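PDB 3CWV: DNA gyrase, B subunit, truncated from Myxococcus xanthus, which probably acts as a type II topoisomerase subunit in the ATP-dependent breakage, passage and rejoining of double-stranded DNA. Local coordinates for residues V41-A46 / N179-L184; R189-D194 / R200-L205; T273-G278 / A331-L336. One frame throughout, in Å; residues are numbered along the deposited sequence.

Contact 1 of 3, residues V41-A46 / N179-L184; sequences VAYEEA and NELAAL
The phenol ring of Tyr-43 meets the helix segment 179-184 along its rim: Leu-181 CD1 and Leu-184 O both lie at the ring edge, near its plane, and that segment places nothing over either face. The closest approach is made by one branch of the leucine, with Leu-181 CD1 3.7 Å from Tyr-43 CB and 3.8 Å from Tyr-43 CD1, so the methyl sits in the angle between the tyrosine's first carbon and its ring. Both side chains leave their helices with CG anti to the backbone N (chi1 172° for Tyr-43, 169° for Leu-181), which carries each of them into the gap between the two backbones; the nearest CA atoms, those of Tyr-43 and Leu-181, are still 7.0 Å apart. Farther along the ring, Tyr-43 CE1 makes a loose apolar contact with Leu-184 CB at 4.4 Å, and the carbonyl oxygen Leu-184 O lies at the ring edge, 4.1 Å from Tyr-43 CE1. The polar link is indirect: one water lies 3.2 Å from Tyr-43 OH and 3.1 Å from Leu-184 O, a carbonyl in the last residue of helix 171-184. Only 158 Å² is buried between the segments, and neighbours supply the rest of the packing. Tyr-43 also touches Ser-307, and Leu-184 touches Ala-305, both on strand 300-307 of the five-stranded sheet. Side chains of helices 28-47 and 171-184 thus meet in the gap between them and against that strand, consistent with the junction between the GHKL ATPase and transducer domains of GyrB-type topoisomerases.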
loop_
_atom_site.group_PDB
_atom_site.type_symbol
_atom_site.label_atom_id
_atom_site.label_comp_id
_atom_site.label_asym_id
_atom_site.label_seq_id
_atom_site.Cartn_x
_atom_site.Cartn_y
_atom_site.Cartn_z
ATOM N N VAL A 41 -6.685 -4.262 -1.531
ATOM C CA VAL A 41 -7.861 -4.627 -0.721
ATOM C C VAL A 41 -7.483 -4.808 0.761
ATOM O O VAL A 41 -8.140 -4.255 1.664
ATOM C CB VAL A 41 -8.544 -5.940 -1.212
ATOM C CG1 VAL A 41 -9.697 -6.305 -0.261
ATOM C CG2 VAL A 41 -9.100 -5.781 -2.600
ATOM N N ALA A 42 -6.424 -5.581 1.002
ATOM C CA ALA A 42 -5.925 -5.853 2.354
ATOM C C ALA A 42 -5.430 -4.561 3.014
ATOM O O ALA A 42 -5.704 -4.318 4.185
ATOM C CB ALA A 42 -4.781 -6.917 2.303
ATOM N N TYR A 43 -4.745 -3.713 2.250
ATOM C CA TYR A 43 -4.314 -2.409 2.756
ATOM C C TYR A 43 -5.492 -1.567 3.254
ATOM O O TYR A 43 -5.391 -0.933 4.295
ATOM C CB TYR A 43 -3.580 -1.571 1.703
ATOM C CG TYR A 43 -3.338 -0.190 2.229
ATOM C CD1 TYR A 43 -2.340 0.044 3.179
ATOM C CD2 TYR A 43 -4.154 0.869 1.849
ATOM C CE1 TYR A 43 -2.138 1.319 3.693
ATOM C CE2 TYR A 43 -3.976 2.130 2.355
ATOM C CZ TYR A 43 -2.963 2.350 3.275
ATOM O OH TYR A 43 -2.788 3.604 3.768
ATOM N N GLU A 44 -6.575 -1.513 2.490
ATOM C CA GLU A 44 -7.691 -0.659 2.875
ATOM C C GLU A 44 -8.341 -1.161 4.161
ATOM O O GLU A 44 -8.735 -0.356 5.040
ATOM C CB GLU A 44 -8.704 -0.517 1.734
ATOM C CG GLU A 44 -9.993 0.226 2.128
ATOM C CD GLU A 44 -9.798 1.723 2.402
ATOM O OE1 GLU A 44 -8.729 2.290 2.104
ATOM O OE2 GLU A 44 -10.745 2.345 2.916
ATOM N N GLU A 45 -8.445 -2.479 4.306
ATOM C CA GLU A 45 -8.925 -3.046 5.575
ATOM C C GLU A 45 -7.974 -2.713 6.721
ATOM O O GLU A 45 -8.421 -2.303 7.809
ATOM C CB GLU A 45 -9.095 -4.557 5.491
ATOM C CG GLU A 45 -10.101 -4.972 4.419
ATOM C CD GLU A 45 -11.523 -4.502 4.742
ATOM O OE1 GLU A 45 -12.108 -4.953 5.753
ATOM O OE2 GLU A 45 -12.037 -3.672 3.976
ATOM N N ALA A 46 -6.673 -2.898 6.503
ATOM C CA ALA A 46 -5.669 -2.545 7.537
ATOM C C ALA A 46 -5.724 -1.049 7.872
ATOM O O ALA A 46 -5.657 -0.681 9.049
ATOM C CB ALA A 46 -4.248 -2.946 7.101
ATOM N N ASN A 179 6.645 -6.171 1.762
ATOM C CA ASN A 179 7.473 -5.431 2.710
ATOM C C ASN A 179 6.988 -3.977 2.836
ATOM O O ASN A 179 6.862 -3.462 3.955
ATOM C CB ASN A 179 8.945 -5.531 2.255
ATOM C CG ASN A 179 9.949 -5.042 3.302
ATOM O OD1 ASN A 179 9.604 -4.495 4.370
ATOM N ND2 ASN A 179 11.220 -5.216 2.971
ATOM N N GLU A 180 6.696 -3.330 1.701
ATOM C CA GLU A 180 6.165 -1.974 1.691
ATOM C C GLU A 180 4.842 -1.883 2.418
ATOM O O GLU A 180 4.606 -0.939 3.147
ATOM C CB GLU A 180 5.869 -1.518 0.278
ATOM C CG GLU A 180 7.047 -1.335 -0.590
ATOM C CD GLU A 180 6.628 -0.862 -1.965
ATOM O OE1 GLU A 180 5.403 -0.668 -2.204
ATOM O OE2 GLU A 180 7.525 -0.692 -2.809
ATOM N N LEU A 181 3.953 -2.835 2.154
ATOM C CA LEU A 181 2.644 -2.865 2.799
ATOM C C LEU A 181 2.760 -2.938 4.348
ATOM O O LEU A 181 2.048 -2.220 5.067
ATOM C CB LEU A 181 1.822 -4.034 2.251
ATOM C CG LEU A 181 0.522 -4.404 2.968
ATOM C CD1 LEU A 181 -0.496 -3.267 2.865
ATOM C CD2 LEU A 181 -0.069 -5.704 2.428
ATOM N N ALA A 182 3.653 -3.792 4.853
ATOM C CA ALA A 182 3.945 -3.812 6.297
ATOM C C ALA A 182 4.415 -2.455 6.843
ATOM O O ALA A 182 4.029 -2.054 7.952
ATOM C CB ALA A 182 4.972 -4.913 6.636
ATOM N N ALA A 183 5.247 -1.753 6.075
ATOM C CA ALA A 183 5.715 -0.407 6.447
ATOM C C ALA A 183 4.603 0.645 6.396
ATOM O O ALA A 183 4.558 1.557 7.230
ATOM C CB ALA A 183 6.870 0.029 5.524
ATOM N N LEU A 184 3.723 0.532 5.404
ATOM C CA LEU A 184 2.724 1.583 5.169
ATOM C C LEU A 184 1.539 1.441 6.121
ATOM O O LEU A 184 0.805 2.391 6.352
ATOM C CB LEU A 184 2.247 1.562 3.721
ATOM C CG LEU A 184 3.342 2.036 2.776
ATOM C CD1 LEU A 184 3.048 1.660 1.341
ATOM C CD2 LEU A 184 3.560 3.533 2.909
HETATM O O HOH W 1 0.031 4.899 4.722
#

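Contact 2 of 3, residues R189-D194 / R200-L205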
loop_
_atom_site.group_PDB
_atom_site.type_symbol
_atom_site.label_atom_id
_atom_site.label_comp_id
_atom_site.label_asym_id
_atom_site.label_seq_id
_atom_site.Cartn_x
_atom_site.Cartn_y
_atom_site.Cartn_z
ATOM N N ARG A 189 0.713 -7.469 10.156
ATOM C CA ARG A 189 1.561 -8.644 9.855
ATOM C C ARG A 189 1.353 -9.098 8.419
ATOM O O ARG A 189 0.234 -9.449 8.033
ATOM C CB ARG A 189 1.236 -9.795 10.820
ATOM C CG ARG A 189 1.572 -9.419 12.258
ATOM C CD ARG A 189 1.215 -10.481 13.245
ATOM N NE ARG A 189 1.669 -10.078 14.579
ATOM C CZ ARG A 189 2.919 -10.209 15.033
ATOM N NH1 ARG A 189 3.871 -10.747 14.267
ATOM N NH2 ARG A 189 3.216 -9.796 16.266
ATOM N N VAL A 190 2.409 -9.047 7.604
ATOM C CA VAL A 190 2.249 -9.392 6.201
ATOM C C VAL A 190 3.249 -10.496 5.911
ATOM O O VAL A 190 4.410 -10.356 6.270
ATOM C CB VAL A 190 2.615 -8.230 5.254
ATOM C CG1 VAL A 190 2.399 -8.661 3.802
ATOM C CG2 VAL A 190 1.779 -6.971 5.557
ATOM N N SER A 191 2.797 -11.581 5.283
ATOM C CA SER A 191 3.671 -12.708 4.978
ATOM C C SER A 191 3.660 -13.015 3.486
ATOM O O SER A 191 2.628 -12.879 2.814
ATOM C CB SER A 191 3.213 -13.952 5.739
ATOM O OG SER A 191 3.365 -13.756 7.141
ATOM N N PHE A 192 4.812 -13.445 2.988
ATOM C CA PHE A 192 4.915 -13.918 1.627
ATOM C C PHE A 192 5.368 -15.386 1.666
ATOM O O PHE A 192 6.425 -15.680 2.187
ATOM C CB PHE A 192 5.901 -13.038 0.863
ATOM C CG PHE A 192 6.064 -13.439 -0.555
ATOM C CD1 PHE A 192 5.030 -13.220 -1.470
ATOM C CD2 PHE A 192 7.248 -14.046 -0.991
ATOM C CE1 PHE A 192 5.164 -13.603 -2.814
ATOM C CE2 PHE A 192 7.387 -14.441 -2.330
ATOM C CZ PHE A 192 6.345 -14.209 -3.245
ATOM N N ALA A 193 4.554 -16.299 1.132
ATOM C CA ALA A 193 4.841 -17.727 1.171
ATOM C C ALA A 193 5.217 -18.220 -0.214
ATOM O O ALA A 193 4.404 -18.229 -1.144
ATOM C CB ALA A 193 3.658 -18.507 1.704
ATOM N N ASP A 194 6.487 -18.582 -0.338
ATOM C CA ASP A 194 7.080 -19.109 -1.553
ATOM C C ASP A 194 7.031 -20.636 -1.410
ATOM O O ASP A 194 7.978 -21.260 -0.922
ATOM C CB ASP A 194 8.522 -18.615 -1.596
ATOM C CG ASP A 194 9.149 -18.714 -2.968
ATOM O OD1 ASP A 194 8.810 -19.644 -3.731
ATOM O OD2 ASP A 194 10.002 -17.847 -3.261
ATOM N N ARG A 200 8.886 -18.848 3.890
ATOM C CA ARG A 200 7.806 -17.892 4.232
ATOM C C ARG A 200 8.406 -16.714 4.991
ATOM O O ARG A 200 9.018 -16.917 6.039
ATOM C CB ARG A 200 6.751 -18.567 5.087
ATOM C CG ARG A 200 5.571 -17.698 5.538
ATOM C CD ARG A 200 4.763 -18.552 6.505
ATOM N NE ARG A 200 3.499 -17.974 6.949
ATOM C CZ ARG A 200 2.303 -18.359 6.507
ATOM N NH1 ARG A 200 2.205 -19.312 5.587
ATOM N NH2 ARG A 200 1.200 -17.789 6.987
ATOM N N THR A 201 8.268 -15.497 4.459
ATOM C CA THR A 201 8.831 -14.308 5.110
ATOM C C THR A 201 7.702 -13.526 5.766
ATOM O O THR A 201 6.681 -13.275 5.122
ATOM C CB THR A 201 9.519 -13.409 4.106
ATOM O OG1 THR A 201 10.422 -14.192 3.325
ATOM C CG2 THR A 201 10.302 -12.262 4.786
ATOM N N LEU A 202 7.888 -13.152 7.030
ATOM C CA LEU A 202 6.910 -12.361 7.779
ATOM C C LEU A 202 7.507 -11.017 8.043
ATOM O O LEU A 202 8.617 -10.925 8.597
ATOM C CB LEU A 202 6.533 -13.013 9.124
ATOM C CG LEU A 202 5.782 -12.076 10.115
ATOM C CD1 LEU A 202 4.330 -11.699 9.636
ATOM C CD2 LEU A 202 5.761 -12.634 11.589
ATOM N N TRP A 203 6.800 -9.966 7.620
ATOM C CA TRP A 203 7.175 -8.600 7.993
ATOM C C TRP A 203 6.190 -8.080 9.028
ATOM O O TRP A 203 4.992 -8.267 8.895
ATOM C CB TRP A 203 7.148 -7.669 6.777
ATOM C CG TRP A 203 8.175 -8.017 5.769
ATOM C CD1 TRP A 203 9.472 -7.591 5.751
ATOM C CD2 TRP A 203 8.009 -8.858 4.621
ATOM N NE1 TRP A 203 10.132 -8.116 4.663
ATOM C CE2 TRP A 203 9.260 -8.896 3.947
ATOM C CE3 TRP A 203 6.938 -9.602 4.106
ATOM C CZ2 TRP A 203 9.460 -9.634 2.783
ATOM C CZ3 TRP A 203 7.131 -10.335 2.958
ATOM C CH2 TRP A 203 8.389 -10.348 2.298
ATOM N N HIS A 204 6.711 -7.438 10.062
ATOM C CA HIS A 204 5.895 -6.754 11.035
ATOM C C HIS A 204 6.739 -5.540 11.431
ATOM O O HIS A 204 7.819 -5.680 12.027
ATOM C CB HIS A 204 5.541 -7.682 12.210
ATOM C CG HIS A 204 4.784 -6.995 13.306
ATOM N ND1 HIS A 204 5.256 -6.907 14.598
ATOM C CD2 HIS A 204 3.613 -6.322 13.289
ATOM C CE1 HIS A 204 4.400 -6.221 15.333
ATOM N NE2 HIS A 204 3.391 -5.857 14.564
ATOM N N LEU A 205 6.315 -4.363 10.968
ATOM C CA LEU A 205 7.085 -3.139 11.158
ATOM C C LEU A 205 6.273 -2.159 12.019
ATOM O O LEU A 205 5.693 -1.210 11.504
ATOM C CB LEU A 205 7.492 -2.521 9.801
ATOM C CG LEU A 205 8.706 -3.140 9.055
ATOM C CD1 LEU A 205 8.403 -4.539 8.536
ATOM C CD2 LEU A 205 9.193 -2.245 7.893
HETATM O O HOH W 2 9.319 -16.079 1.104
#
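An antiparallel beta hairpin at the edge of the eight-stranded sheet is formed by strands 189-194 and 199-204, and its Val-190/Trp-203 and Phe-192/Thr-201 pairs are the hydrogen-bonded ones. Trp-203 N gives a nearly straight bond to Val-190 O (2.8 Å, 170° at the hydrogen), and Phe-192 N reaches Thr-201 O at the same 2.8 Å. These four residues share one face, where Phe-192 CB lies at the edge of the indole, in its plane, 3.6 Å from Trp-203 CZ3; helix 171-184 packs on that face. The other face carries Ser-191, whose OG is 3.4 Å from Leu-202 CD1, and a stack at the open end of the hairpin: the guanidinium of Arg-189 lies flat on the ring of His-204, planes 17° apart and group centres 4.1 Å apart. Arg-189 CG lies 3.8 Å from His-204 CD2, and the chain, extended from CG to NE, carries the guanidinium out over the ring, while Leu-202 CD2 meets it at its edge. Replacing the histidine with an alanine would probably leave the guanidinium without its flat partner and freer to turn. Since both groups can carry positive charge, their stacking is likely to favour a neutral imidazole.

Contact 3 of 3, residues T273-G278 / A331-L336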
loop_
_atom_site.group_PDB
_atom_site.type_symbol
_atom_site.label_atom_id
_atom_site.label_comp_id
_atom_site.label_asym_id
_atom_site.label_seq_id
_atom_site.Cartn_x
_atom_site.Cartn_y
_atom_site.Cartn_z
ATOM N N THR A 273 8.824 19.230 2.676
ATOM C CA THR A 273 10.062 19.848 2.270
ATOM C C THR A 273 10.032 21.351 2.562
ATOM O O THR A 273 11.052 21.931 2.946
ATOM C CB THR A 273 10.373 19.607 0.797
ATOM O OG1 THR A 273 9.356 20.212 -0.004
ATOM C CG2 THR A 273 10.443 18.107 0.496
ATOM N N GLN A 274 8.862 21.970 2.422
ATOM C CA GLN A 274 8.727 23.385 2.740
ATOM C C GLN A 274 8.924 23.637 4.225
ATOM O O GLN A 274 9.565 24.629 4.617
ATOM C CB GLN A 274 7.383 23.946 2.248
ATOM C CG GLN A 274 7.336 24.101 0.705
ATOM C CD GLN A 274 8.371 25.110 0.173
ATOM O OE1 GLN A 274 9.398 24.735 -0.409
ATOM N NE2 GLN A 274 8.103 26.391 0.395
ATOM N N ALA A 275 8.382 22.745 5.050
ATOM C CA ALA A 275 8.549 22.825 6.499
ATOM C C ALA A 275 10.023 22.690 6.907
ATOM O O ALA A 275 10.494 23.432 7.766
ATOM C CB ALA A 275 7.693 21.760 7.197
ATOM N N LEU A 276 10.747 21.762 6.275
ATOM C CA LEU A 276 12.164 21.522 6.602
ATOM C C LEU A 276 13.080 22.651 6.105
ATOM O O LEU A 276 13.917 23.169 6.862
ATOM C CB LEU A 276 12.644 20.184 6.022
ATOM C CG LEU A 276 14.106 19.758 6.262
ATOM C CD1 LEU A 276 14.503 19.782 7.742
ATOM C CD2 LEU A 276 14.370 18.399 5.669
ATOM N N ARG A 277 12.935 23.016 4.836
ATOM C CA ARG A 277 13.688 24.134 4.268
ATOM C C ARG A 277 13.467 25.420 5.058
ATOM O O ARG A 277 14.381 26.236 5.185
ATOM C CB ARG A 277 13.292 24.358 2.812
ATOM C CG ARG A 277 13.861 23.347 1.845
ATOM C CD ARG A 277 13.455 23.712 0.430
ATOM N NE ARG A 277 13.959 25.042 0.091
ATOM C CZ ARG A 277 13.578 25.754 -0.963
ATOM N NH1 ARG A 277 12.678 25.268 -1.806
ATOM N NH2 ARG A 277 14.101 26.957 -1.172
ATOM N N GLY A 278 12.254 25.578 5.588
ATOM C CA GLY A 278 11.871 26.721 6.392
ATOM C C GLY A 278 12.407 26.709 7.817
ATOM O O GLY A 278 12.684 27.771 8.395
ATOM N N ALA A 331 -1.379 22.703 5.625
ATOM C CA ALA A 331 -1.673 21.995 6.889
ATOM C C ALA A 331 -0.483 21.215 7.425
ATOM O O ALA A 331 -0.236 21.225 8.635
ATOM C CB ALA A 331 -2.835 21.065 6.724
ATOM N N ILE A 332 0.221 20.515 6.527
ATOM C CA ILE A 332 1.446 19.769 6.863
ATOM C C ILE A 332 2.577 20.721 7.235
ATOM O O ILE A 332 3.243 20.508 8.249
ATOM C CB ILE A 332 1.913 18.892 5.684
ATOM C CG1 ILE A 332 0.899 17.770 5.407
ATOM C CG2 ILE A 332 3.316 18.294 5.927
ATOM C CD1 ILE A 332 1.261 16.968 4.179
ATOM N N ARG A 333 2.784 21.764 6.425
ATOM C CA ARG A 333 3.843 22.729 6.695
ATOM C C ARG A 333 3.667 23.395 8.051
ATOM O O ARG A 333 4.630 23.489 8.813
ATOM C CB ARG A 333 3.985 23.790 5.596
ATOM C CG ARG A 333 5.307 24.598 5.716
ATOM C CD ARG A 333 5.231 25.979 5.060
ATOM N NE ARG A 333 4.114 26.747 5.600
ATOM C CZ ARG A 333 4.090 27.310 6.807
ATOM N NH1 ARG A 333 3.013 27.965 7.206
ATOM N NH2 ARG A 333 5.134 27.212 7.627
ATOM N N LYS A 334 2.439 23.807 8.368
ATOM C CA LYS A 334 2.138 24.416 9.659
ATOM C C LYS A 334 2.345 23.473 10.828
ATOM O O LYS A 334 2.833 23.889 11.882
ATOM C CB LYS A 334 0.708 24.972 9.699
ATOM C CG LYS A 334 0.559 26.279 8.953
ATOM C CD LYS A 334 -0.902 26.621 8.678
ATOM C CE LYS A 334 -0.997 27.825 7.748
ATOM N NZ LYS A 334 -2.391 28.321 7.679
ATOM N N GLN A 335 1.959 22.214 10.657
ATOM C CA GLN A 335 2.178 21.214 11.690
ATOM C C GLN A 335 3.667 20.940 11.895
ATOM O O GLN A 335 4.132 20.824 13.033
ATOM C CB GLN A 335 1.480 19.896 11.321
ATOM C CG GLN A 335 1.619 18.776 12.366
ATOM C CD GLN A 335 0.617 18.903 13.492
ATOM O OE1 GLN A 335 -0.258 19.768 13.460
ATOM N NE2 GLN A 335 0.723 18.023 14.483
ATOM N N LEU A 336 4.413 20.807 10.805
ATOM C CA LEU A 336 5.762 20.262 10.920
ATOM C C LEU A 336 6.863 21.294 11.108
ATOM O O LEU A 336 7.894 20.989 11.711
ATOM C CB LEU A 336 6.104 19.389 9.722
ATOM C CG LEU A 336 5.223 18.158 9.514
ATOM C CD1 LEU A 336 5.850 17.333 8.418
ATOM C CD2 LEU A 336 5.107 17.344 10.807
#
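Gln-274, whose CB rests on the side chain of Arg-333, has its backbone carbonyl oxygen held by two donors: Gly-278 N of the next helical turn, 3.0 Å from Gln-274 O, and the NH2 group of Arg-288. The contact pairs helix 267-284 with helix 328-345 in the second domain, where the helices pack against a five-stranded mixed sheet, consistent with the S5-like transducer domain of the GyrB family. Over these short segments the two axes run in roughly the same direction, at a signed crossing angle of -37°, and approach to 8.3 Å. Their closest CA atoms, Ala-275 and Arg-333, are just 4.7 Å apart, a spacing that the small alanine permits.

Arg-333 takes part through its aliphatic portion. With CG anti to the backbone N (chi1 -166°), the first torsion brings CG up against the neighbouring helix, and Arg-333 CG comes within 3.7 Å of Ala-275 N. The next carbon, Arg-333 CD, stands 4.1 Å from Gln-274 CB. A bend at chi3 (55°) then turns the charged end, which is held by its own helix: NE forms a salt bridge with Glu-330, and NH2 makes a weak hydrogen bond to Gln-337. The guanidinium is therefore tethered independently of helix 267-284, while its methylenes serve as apolar surface across the interface.

Deeper in, Leu-336 points toward the partner helix and also touches Phe-230 and Phe-232 of strand 228-234, and Phe-340 adds to the packing on Ala-275. The methyl of that alanine fits against a side-chain carbon and a backbone oxygen of the other helix, with Ala-275 CB 3.8 Å from Leu-336 CB and 3.9 Å from Arg-333 O.

Contacts 1 and 2 are neighbours, their centres 12 Å apart, and they are linked through helix 171-184, which is followed in the chain by strand 189-194 and packs on the hairpin. Ala-182 CB is 3.5 Å from Trp-203 CB, and Leu-181 CD2 is 3.8 Å from Val-190 CG2, so Leu-181 faces helix 28-47 with one branch and the hairpin with the other. Contact 3 stands apart in the second domain, its centre 26 Å from that of contact 1 and 34 Å from that of contact 2, touching neither. Contact 1 comes nearer to it, about 14 Å at the nearest atoms, and borders strand 300-307 of the sheet on which the helices of contact 3 pack.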